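Local coordinates for protein prolyl endopeptidase (Myxococcus xanthus, PDB 2BKL) that probably hydrolyses oligopeptides as a serine peptidase of family S9A, cutting after proline and much less readily after alanine, at residues A[72-77]-A[367-372]; A[79-84]-A[153-158]; A[96-101]-A[105-110]; A[113-118]-A[135-140]. All blocks are in the same frame, centred on the assembly; numbering follows the deposited sequence.

Contact 1. Residues A[72-77]-A[367-372]; sequences VSTPSR and NLMGLE
Thr74 and Met369 meet at the seam where the first and last blades of a seven-bladed beta-propeller come together. Strand 71-78 belongs to the first sheet of the ring, and 367-372 to the loop between strands 364-365 and 376-383 of the seventh. The closure is a worked example of joining the first and last blades by packing, without a hydrogen bond between the two segments, although their touching parts run in nearly the same direction, and the nearest alpha carbons, Thr74 CA and Met369 CA, stay 8.0 Å apart. The tighter half is a crossing of side chains at about a right angle. Thr74 directs its methyl group at the thioether end, with Thr74 CG2 3.6 Å from Met369 CE, while Thr74 OG1 lies 3.8 Å from Met369 SD. The methionine chain runs extended to its sulfur and then bends (chi3 -88°), turning its terminal methyl toward the threonine. Tyr378 and Val380 of strand 376-383 also pack on Thr74, and Val380 touches Met369. The other half is looser: it buries less and rests on a single approach. There the partner offered by Arg77 is its backbone carbonyl; its guanidinium has a long, weak ion pair with Asp376. Leu371 also leans on Trp130 and Arg236, so its side chain is shared with neighbouring loops, and beside it Gly370 lies exposed. None of the four touching residues is fully buried. Across this looser half the link is Leu371 CD1, standing 3.6 Å from Arg77 O.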
loop_
_atom_site.group_PDB
_atom_site.type_symbol
_atom_site.label_atom_id
_atom_site.label_comp_id
_atom_site.label_asym_id
_atom_site.label_seq_id
_atom_site.Cartn_x
_atom_site.Cartn_y
_atom_site.Cartn_z
ATOM N N VAL A 72 16.085 -7.522 -10.338
ATOM C CA VAL A 72 16.891 -7.345 -9.124
ATOM C C VAL A 72 16.491 -6.043 -8.434
ATOM O O VAL A 72 16.208 -5.039 -9.134
ATOM C CB VAL A 72 18.390 -7.369 -9.428
ATOM C CG1 VAL A 72 18.799 -6.195 -10.288
ATOM C CG2 VAL A 72 19.208 -7.392 -8.125
ATOM N N SER A 73 16.444 -6.060 -7.096
ATOM C CA SER A 73 16.114 -4.899 -6.230
ATOM C C SER A 73 17.350 -4.025 -6.062
ATOM O O SER A 73 18.458 -4.457 -6.308
ATOM C CB SER A 73 15.634 -5.332 -4.800
ATOM O OG SER A 73 16.707 -5.708 -3.858
ATOM N N THR A 74 17.151 -2.792 -5.602
ATOM C CA THR A 74 18.291 -2.005 -5.134
ATOM C C THR A 74 19.014 -2.726 -3.999
ATOM O O THR A 74 18.364 -3.377 -3.168
ATOM C CB THR A 74 17.895 -0.596 -4.635
ATOM O OG1 THR A 74 16.897 -0.664 -3.625
ATOM C CG2 THR A 74 17.260 0.215 -5.735
ATOM N N PRO A 75 20.333 -2.596 -3.936
ATOM C CA PRO A 75 21.101 -3.329 -2.927
ATOM C C PRO A 75 21.225 -2.602 -1.591
ATOM O O PRO A 75 21.310 -1.368 -1.535
ATOM C CB PRO A 75 22.465 -3.474 -3.589
ATOM C CG PRO A 75 22.579 -2.293 -4.498
ATOM C CD PRO A 75 21.215 -1.875 -4.870
ATOM N N SER A 76 21.161 -3.373 -0.518
ATOM C CA SER A 76 21.576 -2.902 0.813
ATOM C C SER A 76 23.048 -3.228 1.033
ATOM O O SER A 76 23.468 -4.381 0.926
ATOM C CB SER A 76 20.702 -3.505 1.882
ATOM O OG SER A 76 19.393 -3.019 1.650
ATOM N N ARG A 77 23.840 -2.223 1.356
ATOM C CA ARG A 77 25.279 -2.379 1.490
ATOM C C ARG A 77 25.678 -2.295 2.950
ATOM O O ARG A 77 25.303 -1.354 3.655
ATOM C CB ARG A 77 25.994 -1.292 0.711
ATOM C CG ARG A 77 25.688 -1.345 -0.763
ATOM C CD ARG A 77 26.447 -0.308 -1.556
ATOM N NE ARG A 77 27.888 -0.412 -1.348
ATOM C CZ ARG A 77 28.769 0.541 -1.682
ATOM N NH1 ARG A 77 28.359 1.673 -2.250
ATOM N NH2 ARG A 77 30.064 0.356 -1.462
ATOM N N ASN A 367 12.992 8.265 -4.433
ATOM C CA ASN A 367 14.057 9.058 -3.860
ATOM C C ASN A 367 15.349 8.265 -3.958
ATOM O O ASN A 367 15.342 7.046 -4.157
ATOM C CB ASN A 367 13.731 9.453 -2.420
ATOM C CG ASN A 367 14.454 10.714 -1.973
ATOM O OD1 ASN A 367 15.140 11.332 -2.739
ATOM N ND2 ASN A 367 14.229 11.122 -0.738
ATOM N N LEU A 368 16.465 8.945 -3.817
ATOM C CA LEU A 368 17.735 8.263 -3.731
ATOM C C LEU A 368 17.800 7.412 -2.479
ATOM O O LEU A 368 17.308 7.795 -1.412
ATOM C CB LEU A 368 18.875 9.254 -3.742
ATOM C CG LEU A 368 19.099 10.048 -5.017
ATOM C CD1 LEU A 368 20.280 10.997 -4.833
ATOM C CD2 LEU A 368 19.319 9.129 -6.196
ATOM N N MET A 369 18.368 6.219 -2.659
ATOM C CA MET A 369 18.492 5.209 -1.634
ATOM C C MET A 369 19.962 4.867 -1.450
ATOM O O MET A 369 20.660 4.551 -2.408
ATOM C CB MET A 369 17.737 3.951 -2.038
ATOM C CG MET A 369 16.238 4.166 -2.108
ATOM S SD MET A 369 15.478 2.704 -2.762
ATOM C CE MET A 369 15.578 3.052 -4.407
ATOM N N GLY A 370 20.405 4.868 -0.210
ATOM C CA GLY A 370 21.771 4.563 0.119
ATOM C C GLY A 370 22.003 4.761 1.588
ATOM O O GLY A 370 21.163 4.408 2.414
ATOM N N LEU A 371 23.145 5.337 1.902
ATOM C CA LEU A 371 23.529 5.569 3.277
ATOM C C LEU A 371 24.168 6.933 3.401
ATOM O O LEU A 371 24.715 7.477 2.442
ATOM C CB LEU A 371 24.498 4.493 3.814
ATOM C CG LEU A 371 23.954 3.086 4.022
ATOM C CD1 LEU A 371 25.059 2.154 4.439
ATOM C CD2 LEU A 371 22.865 3.033 5.034
ATOM N N GLU A 372 24.171 7.453 4.621
ATOM C CA GLU A 372 24.656 8.792 4.873
ATOM C C GLU A 372 26.156 8.953 4.558
ATOM O O GLU A 372 26.608 10.047 4.252
ATOM C CB GLU A 372 24.427 9.183 6.344
ATOM C CG GLU A 372 22.968 9.136 6.755
ATOM C CD GLU A 372 22.531 7.810 7.358
ATOM O OE1 GLU A 372 23.098 6.742 6.979
ATOM O OE2 GLU A 372 21.622 7.793 8.217
#

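Contact 2. Residues A[79-84]-A[153-158]; sequences NGRFFY and DVDSGE
Arg81 and Asp155 form a salt bridge in which two guanidinium nitrogens converge on a single carboxylate oxygen. The stronger bond runs from Arg81 NH2 to Asp155 OD1 at 2.7 Å and uses the syn lone pair; a weak one from Arg81 NH1 reaches the same Asp155 OD1 at 3.1 Å. This is not the flat two-by-two pairing of an ideal arginine-carboxylate bridge: the planes stand 75° apart, and OD1 lies at the guanidinium edge, somewhat out of its plane. The arginine chain is extended from CG to NE, which carries its charge out to the aspartate. Further bonds fix the rotation of the group, NE to Gln100 OE1 and NH1 to the carbonyl of Gly132. An alanine at Arg81 would remove all of these donors and is likely to leave the Asp155 carboxylate without its salt-bridge partner and the Gln100 amide freer to turn. The bridge spans the first two blades of the beta-propeller, from strand 81-87 to the turn that follows strand 148-153. Beneath it Val154 forks between two neighbours: CG1 lies 3.7 Å from Arg81 NH1, and CG2 meets the edge of the Phe83 ring, 3.9 Å from Phe83 CE2. Trp98 touches both Arg81 and Val154, while Trp126 and Val128 pack against Phe83. Farther out, the turn is shaped by an Asx motif. Asp153 OD2 accepts from Ser156 N at 3.1 Å and from Ser156 OG at 2.6 Å, the two donors arriving from opposite faces of the carboxylate. Ser156 OG in turn receives Glu158 N, an ST turn.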
loop_
_atom_site.group_PDB
_atom_site.type_symbol
_atom_site.label_atom_id
_atom_site.label_comp_id
_atom_site.label_asym_id
_atom_site.label_seq_id
_atom_site.Cartn_x
_atom_site.Cartn_y
_atom_site.Cartn_z
ATOM N N ASN A 79 29.172 -3.238 5.358
ATOM C CA ASN A 79 30.508 -3.762 5.608
ATOM C C ASN A 79 31.104 -4.510 4.408
ATOM O O ASN A 79 31.699 -5.583 4.565
ATOM C CB ASN A 79 30.472 -4.636 6.865
ATOM C CG ASN A 79 31.857 -4.938 7.442
ATOM O OD1 ASN A 79 32.844 -4.228 7.172
ATOM N ND2 ASN A 79 31.933 -5.999 8.237
ATOM N N GLY A 80 30.960 -3.928 3.225
ATOM C CA GLY A 80 31.555 -4.482 2.020
ATOM C C GLY A 80 30.733 -5.556 1.319
ATOM O O GLY A 80 31.101 -6.004 0.236
ATOM N N ARG A 81 29.608 -5.932 1.913
ATOM C CA ARG A 81 28.705 -6.922 1.339
ATOM C C ARG A 81 27.470 -6.252 0.782
ATOM O O ARG A 81 27.091 -5.149 1.183
ATOM C CB ARG A 81 28.288 -7.914 2.405
ATOM C CG ARG A 81 29.426 -8.780 2.876
ATOM C CD ARG A 81 29.054 -9.767 3.923
ATOM N NE ARG A 81 30.158 -10.681 4.136
ATOM C CZ ARG A 81 30.146 -11.665 5.015
ATOM N NH1 ARG A 81 29.103 -11.897 5.801
ATOM N NH2 ARG A 81 31.207 -12.446 5.109
ATOM N N PHE A 82 26.853 -6.887 -0.196
ATOM C CA PHE A 82 25.669 -6.411 -0.842
ATOM C C PHE A 82 24.577 -7.432 -0.665
ATOM O O PHE A 82 24.826 -8.632 -0.810
ATOM C CB PHE A 82 25.915 -6.225 -2.348
ATOM C CG PHE A 82 26.804 -5.080 -2.687
ATOM C CD1 PHE A 82 28.164 -5.159 -2.465
ATOM C CD2 PHE A 82 26.290 -3.947 -3.294
ATOM C CE1 PHE A 82 29.010 -4.099 -2.804
ATOM C CE2 PHE A 82 27.129 -2.897 -3.644
ATOM C CZ PHE A 82 28.484 -2.978 -3.380
ATOM N N PHE A 83 23.373 -6.961 -0.389
ATOM C CA PHE A 83 22.212 -7.801 -0.136
ATOM C C PHE A 83 21.061 -7.294 -0.972
ATOM O O PHE A 83 20.785 -6.093 -0.995
ATOM C CB PHE A 83 21.798 -7.741 1.338
ATOM C CG PHE A 83 22.846 -8.246 2.283
ATOM C CD1 PHE A 83 23.935 -7.468 2.631
ATOM C CD2 PHE A 83 22.786 -9.529 2.785
ATOM C CE1 PHE A 83 24.919 -7.963 3.483
ATOM C CE2 PHE A 83 23.772 -10.002 3.645
ATOM C CZ PHE A 83 24.806 -9.227 3.978
ATOM N N TYR A 84 20.356 -8.172 -1.664
ATOM C CA TYR A 84 19.367 -7.746 -2.641
ATOM C C TYR A 84 18.487 -8.924 -3.026
ATOM O O TYR A 84 18.907 -10.088 -2.930
ATOM C CB TYR A 84 20.062 -7.123 -3.892
ATOM C CG TYR A 84 21.133 -8.041 -4.426
ATOM C CD1 TYR A 84 22.417 -7.981 -3.925
ATOM C CD2 TYR A 84 20.837 -9.031 -5.359
ATOM C CE1 TYR A 84 23.387 -8.840 -4.343
ATOM C CE2 TYR A 84 21.816 -9.897 -5.787
ATOM C CZ TYR A 84 23.084 -9.805 -5.267
ATOM O OH TYR A 84 24.091 -10.645 -5.663
ATOM N N ASP A 153 22.450 -16.340 10.175
ATOM C CA ASP A 153 23.870 -16.048 10.086
ATOM C C ASP A 153 24.292 -16.133 8.619
ATOM O O ASP A 153 24.127 -17.161 7.989
ATOM C CB ASP A 153 24.640 -17.057 10.932
ATOM C CG ASP A 153 26.120 -16.835 10.888
ATOM O OD1 ASP A 153 26.594 -15.892 11.566
ATOM O OD2 ASP A 153 26.869 -17.535 10.155
ATOM N N VAL A 154 24.828 -15.037 8.076
ATOM C CA VAL A 154 25.086 -14.941 6.646
ATOM C C VAL A 154 26.167 -15.919 6.175
ATOM O O VAL A 154 25.972 -16.616 5.184
ATOM C CB VAL A 154 25.439 -13.463 6.262
ATOM C CG1 VAL A 154 25.878 -13.339 4.795
ATOM C CG2 VAL A 154 24.243 -12.570 6.519
ATOM N N ASP A 155 27.267 -15.999 6.908
ATOM C CA ASP A 155 28.399 -16.807 6.470
ATOM C C ASP A 155 28.037 -18.294 6.402
ATOM O O ASP A 155 28.391 -18.972 5.463
ATOM C CB ASP A 155 29.582 -16.646 7.414
ATOM C CG ASP A 155 30.334 -15.346 7.208
ATOM O OD1 ASP A 155 30.237 -14.744 6.125
ATOM O OD2 ASP A 155 31.075 -14.877 8.094
ATOM N N SER A 156 27.273 -18.758 7.383
ATOM C CA SER A 156 26.942 -20.182 7.528
ATOM C C SER A 156 25.592 -20.577 6.994
ATOM O O SER A 156 25.348 -21.764 6.762
ATOM C CB SER A 156 26.993 -20.547 9.018
ATOM O OG SER A 156 25.928 -19.977 9.769
ATOM N N GLY A 157 24.696 -19.596 6.839
ATOM C CA GLY A 157 23.305 -19.848 6.513
ATOM C C GLY A 157 22.468 -20.471 7.620
ATOM O O GLY A 157 21.331 -20.875 7.373
ATOM N N GLU A 158 22.993 -20.512 8.846
ATOM C CA GLU A 158 22.254 -21.105 9.956
ATOM C C GLU A 158 21.200 -20.148 10.514
ATOM O O GLU A 158 21.515 -19.010 10.884
ATOM C CB GLU A 158 23.225 -21.526 11.073
ATOM C CG GLU A 158 24.093 -22.729 10.736
ATOM C CD GLU A 158 23.343 -24.041 10.555
ATOM O OE1 GLU A 158 22.320 -24.256 11.247
ATOM O OE2 GLU A 158 23.801 -24.858 9.699
#

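Contact 3. Residues A[96-101]-A[105-110]; sequences LYWRQG and QEKVLL
Leu96 faces both Leu109 and Leu110 across a classic beta bulge in the hairpin that ends the first propeller blade. Its carbonyl takes two backbone bonds, Leu96 O receiving Leu109 N at 2.8 Å and Leu110 N at 3.2 Å. Beyond the bulge, Tyr97 and Val108 form a non-hydrogen-bonded pair, and Trp98 and Lys107 a hydrogen-bonded one. The isobutyl groups of the three leucines line up, with Leu96 CD2 3.8 Å from Leu110 CD1 and 4.0 Å from Leu109 CD2. On the same face Trp98 has CG set between its backbone N and carbonyl carbon (chi1 76°), alongside Lys107. The lysine chain bends near its end, bringing Lys107 NZ within 3.6 Å of Trp98 CZ2. On the other face Tyr97 meets a valine methyl, Tyr97 CE2 lying 3.5 Å from Val108 CG2, while its hydroxyl is bonded to His88. Arg99 bends at chi3 (71°) and meets the extended Glu106 in a salt bridge, Arg99 NH2 to Glu106 OE1 at 3.1 Å. The oxygen lies in the guanidinium plane, yet the donor stands above the carboxylate, the planes being 89° apart. Tyr84 OH bonds both Glu106 OE1 and Arg99 NE, and Arg86 adds a second salt bridge to the glutamate. With two arginines and a hydroxyl gathered on one oxygen, the carboxylate is likely to be held firmly in its ionised form.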
loop_
_atom_site.group_PDB
_atom_site.type_symbol
_atom_site.label_atom_id
_atom_site.label_comp_id
_atom_site.label_asym_id
_atom_site.label_seq_id
_atom_site.Cartn_x
_atom_site.Cartn_y
_atom_site.Cartn_z
ATOM N N LEU A 96 16.282 -13.701 -1.604
ATOM C CA LEU A 96 17.293 -12.792 -1.063
ATOM C C LEU A 96 18.686 -13.393 -1.268
ATOM O O LEU A 96 18.933 -14.516 -0.865
ATOM C CB LEU A 96 17.045 -12.557 0.429
ATOM C CG LEU A 96 18.029 -11.597 1.085
ATOM C CD1 LEU A 96 17.987 -10.224 0.484
ATOM C CD2 LEU A 96 17.778 -11.476 2.596
ATOM N N TYR A 97 19.549 -12.657 -1.963
ATOM C CA TYR A 97 20.934 -12.989 -2.241
ATOM C C TYR A 97 21.887 -12.064 -1.514
ATOM O O TYR A 97 21.533 -10.941 -1.140
ATOM C CB TYR A 97 21.196 -12.793 -3.744
ATOM C CG TYR A 97 20.606 -13.872 -4.605
ATOM C CD1 TYR A 97 19.296 -13.822 -5.007
ATOM C CD2 TYR A 97 21.383 -14.953 -5.013
ATOM C CE1 TYR A 97 18.759 -14.823 -5.800
ATOM C CE2 TYR A 97 20.846 -15.963 -5.796
ATOM C CZ TYR A 97 19.535 -15.871 -6.184
ATOM O OH TYR A 97 18.998 -16.876 -6.959
ATOM N N TRP A 98 23.127 -12.500 -1.379
ATOM C CA TRP A 98 24.210 -11.638 -0.963
ATOM C C TRP A 98 25.481 -11.937 -1.746
ATOM O O TRP A 98 25.639 -13.013 -2.338
ATOM C CB TRP A 98 24.477 -11.727 0.555
ATOM C CG TRP A 98 25.195 -12.971 0.977
ATOM C CD1 TRP A 98 24.658 -14.208 1.138
ATOM C CD2 TRP A 98 26.574 -13.089 1.324
ATOM N NE1 TRP A 98 25.621 -15.101 1.525
ATOM C CE2 TRP A 98 26.806 -14.436 1.672
ATOM C CE3 TRP A 98 27.641 -12.197 1.380
ATOM C CZ2 TRP A 98 28.060 -14.903 2.064
ATOM C CZ3 TRP A 98 28.891 -12.665 1.776
ATOM C CH2 TRP A 98 29.083 -14.000 2.116
ATOM N N ARG A 99 26.383 -10.962 -1.748
ATOM C CA ARG A 99 27.710 -11.153 -2.284
ATOM C C ARG A 99 28.713 -10.301 -1.541
ATOM O O ARG A 99 28.372 -9.243 -0.955
ATOM C CB ARG A 99 27.763 -10.838 -3.775
ATOM C CG ARG A 99 27.456 -9.410 -4.136
ATOM C CD ARG A 99 27.714 -9.086 -5.610
ATOM N NE ARG A 99 26.726 -9.708 -6.469
ATOM C CZ ARG A 99 26.822 -9.804 -7.784
ATOM N NH1 ARG A 99 27.884 -9.328 -8.418
ATOM N NH2 ARG A 99 25.851 -10.398 -8.473
ATOM N N GLN A 100 29.957 -10.761 -1.573
ATOM C CA GLN A 100 31.064 -10.042 -0.986
ATOM C C GLN A 100 31.689 -9.162 -2.050
ATOM O O GLN A 100 32.279 -9.664 -3.017
ATOM C CB GLN A 100 32.095 -11.028 -0.470
ATOM C CG GLN A 100 33.239 -10.334 0.264
ATOM C CD GLN A 100 32.838 -9.989 1.681
ATOM O OE1 GLN A 100 32.379 -10.853 2.404
ATOM N NE2 GLN A 100 32.986 -8.724 2.062
ATOM N N GLY A 101 31.587 -7.857 -1.879
ATOM C CA GLY A 101 32.084 -6.916 -2.864
ATOM C C GLY A 101 31.190 -6.801 -4.083
ATOM O O GLY A 101 30.278 -7.604 -4.316
ATOM N N GLN A 105 30.978 -13.504 -6.143
ATOM C CA GLN A 105 29.932 -14.449 -6.562
ATOM C C GLN A 105 28.801 -14.441 -5.542
ATOM O O GLN A 105 29.025 -14.531 -4.338
ATOM C CB GLN A 105 30.445 -15.883 -6.736
ATOM C CG GLN A 105 30.444 -16.415 -8.205
ATOM C CD GLN A 105 29.096 -16.347 -8.945
ATOM O OE1 GLN A 105 28.228 -17.178 -8.733
ATOM N NE2 GLN A 105 28.932 -15.338 -9.792
ATOM N N GLU A 106 27.592 -14.347 -6.052
ATOM C CA GLU A 106 26.439 -14.242 -5.198
ATOM C C GLU A 106 25.982 -15.608 -4.715
ATOM O O GLU A 106 26.196 -16.646 -5.364
ATOM C CB GLU A 106 25.309 -13.505 -5.897
ATOM C CG GLU A 106 24.748 -14.214 -7.098
ATOM C CD GLU A 106 23.584 -13.474 -7.691
ATOM O OE1 GLU A 106 23.507 -12.246 -7.512
ATOM O OE2 GLU A 106 22.759 -14.127 -8.342
ATOM N N LYS A 107 25.337 -15.581 -3.559
ATOM C CA LYS A 107 24.827 -16.759 -2.895
ATOM C C LYS A 107 23.403 -16.515 -2.413
ATOM O O LYS A 107 23.060 -15.422 -1.947
ATOM C CB LYS A 107 25.725 -17.105 -1.714
ATOM C CG LYS A 107 27.096 -17.673 -2.175
ATOM C CD LYS A 107 28.106 -17.811 -1.034
ATOM C CE LYS A 107 29.542 -17.406 -1.462
ATOM N NZ LYS A 107 30.063 -16.259 -0.639
ATOM N N VAL A 108 22.568 -17.533 -2.522
ATOM C CA VAL A 108 21.231 -17.487 -1.970
ATOM C C VAL A 108 21.332 -17.446 -0.455
ATOM O O VAL A 108 22.072 -18.228 0.141
ATOM C CB VAL A 108 20.435 -18.746 -2.359
ATOM C CG1 VAL A 108 19.108 -18.805 -1.600
ATOM C CG2 VAL A 108 20.200 -18.795 -3.839
ATOM N N LEU A 109 20.591 -16.537 0.165
ATOM C CA LEU A 109 20.559 -16.406 1.631
ATOM C C LEU A 109 19.214 -16.880 2.163
ATOM O O LEU A 109 19.149 -17.727 3.059
ATOM C CB LEU A 109 20.751 -14.947 2.052
ATOM C CG LEU A 109 20.909 -14.717 3.565
ATOM C CD1 LEU A 109 22.050 -15.505 4.183
ATOM C CD2 LEU A 109 21.107 -13.238 3.817
ATOM N N LEU A 110 18.127 -16.355 1.600
ATOM C CA LEU A 110 16.784 -16.750 2.004
ATOM C C LEU A 110 15.973 -17.046 0.752
ATOM O O LEU A 110 15.755 -16.162 -0.065
ATOM C CB LEU A 110 16.081 -15.680 2.819
ATOM C CG LEU A 110 16.656 -15.308 4.174
ATOM C CD1 LEU A 110 15.957 -14.083 4.752
ATOM C CD2 LEU A 110 16.624 -16.487 5.149
HETATM O O HOH W 1 30.675 -13.491 -2.482
#

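Contact 4. Residues A[113-118]-A[135-140]; sequences NGWSKD and VAFAQK
Trp115 reaches from the loop between the first two propeller blades onto Phe137 and Gln139 of strand 134-141. The loop enters through Asn113, in a short 3-10 segment, whose ND2 bonds Asp111 OD1 and the carbonyl of Lys93. Gly114 then leads to Trp115, the residue of this loop that makes the contact. With CG anti to its carbonyl carbon (chi1 -67°), Trp115 points its indole at the strand and offers it two different surfaces. Over one face comes the amide of Gln139, with Gln139 NE2 3.3 Å from Trp115 CE3 and 3.4 Å from Trp115 CD2. The amide stands almost upright on the ring, their planes 78° apart, and the extended glutamine chain lays its CG methylene over the same face, Gln139 CG being 3.7 Å from Trp115 CZ3. At the far end of the six-membered ring, Trp115 CH2 lies 3.8 Å from Phe137 CE2. These two rings meet obliquely, their planes inclined by 32°. A serine in place of the tryptophan would take away the whole aromatic platform, and would probably open a gap beside Phe137 and leave the Gln139 amide free to swing. Farther along, Ser116 OG accepts from Thr120 N, and Asp118 OD1 bonds Thr120 OG1, polar links that tie the loop to the residue just ahead of strand 121-128. Trp159 packs edge-to-face with both Trp115 and Phe137. Around this aromatic group lie Leu110 from strand 107-110, the last of the first blade, and Val121 and Leu123 from strand 121-128, which opens the second beside 134-141.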
loop_
_atom_site.group_PDB
_atom_site.type_symbol
_atom_site.label_atom_id
_atom_site.label_comp_id
_atom_site.label_asym_id
_atom_site.label_seq_id
_atom_site.Cartn_x
_atom_site.Cartn_y
_atom_site.Cartn_z
ATOM N N ASN A 113 10.720 -20.005 -1.457
ATOM C CA ASN A 113 10.156 -21.126 -2.206
ATOM C C ASN A 113 10.395 -22.461 -1.505
ATOM O O ASN A 113 9.643 -23.413 -1.738
ATOM C CB ASN A 113 10.710 -21.190 -3.627
ATOM C CG ASN A 113 10.452 -19.907 -4.418
ATOM O OD1 ASN A 113 9.328 -19.657 -4.838
ATOM N ND2 ASN A 113 11.475 -19.064 -4.571
ATOM N N GLY A 114 11.407 -22.517 -0.653
ATOM C CA GLY A 114 11.708 -23.740 0.085
ATOM C C GLY A 114 11.148 -23.807 1.491
ATOM O O GLY A 114 11.416 -24.798 2.191
ATOM N N TRP A 115 10.334 -22.828 1.886
ATOM C CA TRP A 115 9.797 -22.736 3.247
ATOM C C TRP A 115 8.522 -23.519 3.490
ATOM O O TRP A 115 8.057 -23.610 4.626
ATOM C CB TRP A 115 9.579 -21.276 3.632
ATOM C CG TRP A 115 10.820 -20.494 3.754
ATOM C CD1 TRP A 115 12.101 -20.926 3.566
ATOM C CD2 TRP A 115 10.913 -19.100 4.061
ATOM N NE1 TRP A 115 12.978 -19.889 3.762
ATOM C CE2 TRP A 115 12.266 -18.761 4.069
ATOM C CE3 TRP A 115 9.970 -18.091 4.337
ATOM C CZ2 TRP A 115 12.707 -17.474 4.348
ATOM C CZ3 TRP A 115 10.411 -16.831 4.594
ATOM C CH2 TRP A 115 11.770 -16.535 4.629
ATOM N N SER A 116 7.972 -24.080 2.430
ATOM C CA SER A 116 6.767 -24.914 2.494
ATOM C C SER A 116 6.666 -25.639 1.159
ATOM O O SER A 116 7.348 -25.284 0.202
ATOM C CB SER A 116 5.512 -24.058 2.745
ATOM O OG SER A 116 5.188 -23.254 1.613
ATOM N N LYS A 117 5.824 -26.659 1.075
ATOM C CA LYS A 117 5.708 -27.426 -0.169
ATOM C C LYS A 117 4.806 -26.741 -1.200
ATOM O O LYS A 117 4.889 -27.019 -2.404
ATOM C CB LYS A 117 5.210 -28.842 0.133
ATOM C CG LYS A 117 5.420 -29.860 -1.009
ATOM C CD LYS A 117 6.900 -30.245 -1.181
ATOM C CE LYS A 117 7.401 -30.045 -2.623
ATOM N NZ LYS A 117 6.896 -31.101 -3.546
ATOM N N ASP A 118 3.980 -25.807 -0.737
ATOM C CA ASP A 118 2.916 -25.228 -1.545
ATOM C C ASP A 118 2.910 -23.683 -1.599
ATOM O O ASP A 118 1.903 -23.073 -1.977
ATOM C CB ASP A 118 1.561 -25.731 -1.023
ATOM C CG ASP A 118 1.335 -25.403 0.453
ATOM O OD1 ASP A 118 2.240 -24.826 1.128
ATOM O OD2 ASP A 118 0.266 -25.674 1.029
ATOM N N VAL A 135 21.086 -11.328 9.313
ATOM C CA VAL A 135 19.883 -10.702 8.762
ATOM C C VAL A 135 18.735 -11.083 9.659
ATOM O O VAL A 135 18.500 -12.286 9.899
ATOM C CB VAL A 135 19.607 -11.105 7.289
ATOM C CG1 VAL A 135 18.322 -10.469 6.755
ATOM C CG2 VAL A 135 20.787 -10.703 6.419
ATOM N N ALA A 136 18.009 -10.092 10.144
ATOM C CA ALA A 136 16.758 -10.289 10.858
ATOM C C ALA A 136 15.628 -10.157 9.846
ATOM O O ALA A 136 15.628 -9.238 9.035
ATOM C CB ALA A 136 16.625 -9.251 11.950
ATOM N N PHE A 137 14.670 -11.066 9.873
ATOM C CA PHE A 137 13.660 -11.134 8.835
ATOM C C PHE A 137 12.369 -11.712 9.362
ATOM O O PHE A 137 12.367 -12.451 10.345
ATOM C CB PHE A 137 14.145 -11.929 7.630
ATOM C CG PHE A 137 14.340 -13.378 7.899
ATOM C CD1 PHE A 137 15.533 -13.824 8.426
ATOM C CD2 PHE A 137 13.360 -14.308 7.609
ATOM C CE1 PHE A 137 15.746 -15.148 8.693
ATOM C CE2 PHE A 137 13.581 -15.638 7.854
ATOM C CZ PHE A 137 14.787 -16.052 8.418
ATOM N N ALA A 138 11.266 -11.394 8.700
ATOM C CA ALA A 138 9.945 -11.898 9.071
ATOM C C ALA A 138 9.542 -13.052 8.174
ATOM O O ALA A 138 9.728 -13.015 6.944
ATOM C CB ALA A 138 8.935 -10.818 8.963
ATOM N N GLN A 139 8.982 -14.094 8.777
ATOM C CA GLN A 139 8.239 -15.129 8.044
ATOM C C GLN A 139 6.755 -14.897 8.255
ATOM O O GLN A 139 6.323 -14.711 9.393
ATOM C CB GLN A 139 8.562 -16.524 8.552
ATOM C CG GLN A 139 9.885 -17.101 8.216
ATOM C CD GLN A 139 9.862 -18.606 8.435
ATOM O OE1 GLN A 139 9.643 -19.060 9.558
ATOM N NE2 GLN A 139 10.025 -19.371 7.367
ATOM N N LYS A 140 5.971 -14.935 7.176
ATOM C CA LYS A 140 4.548 -14.564 7.196
ATOM C C LYS A 140 3.721 -15.651 6.515
ATOM O O LYS A 140 3.755 -15.754 5.286
ATOM C CB LYS A 140 4.343 -13.248 6.454
ATOM C CG LYS A 140 5.141 -12.084 7.046
ATOM C CD LYS A 140 4.698 -10.701 6.622
ATOM C CE LYS A 140 4.482 -10.580 5.157
ATOM N NZ LYS A 140 3.734 -9.324 4.864
#

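Followed from the N terminus, the chain opens contact 1 in strand 71-78 and then contact 2 in strand 81-87, its neighbour in the same sheet. Contact 3 opens and closes at once, as the hairpin completing that blade. Contact 4 follows in series: it opens in the linker after the first blade and closes when the middle strand of the second, 134-141, comes back past it. Contact 2 closes next, after strand 148-153, and so encloses both 3 and 4. Contact 1 closes last, almost three hundred residues after it opened, and encloses the rest; none cross. Contacts 2 and 4 thus join the first blade and its linker to the second, whereas contact 1 brings the seventh round to the first.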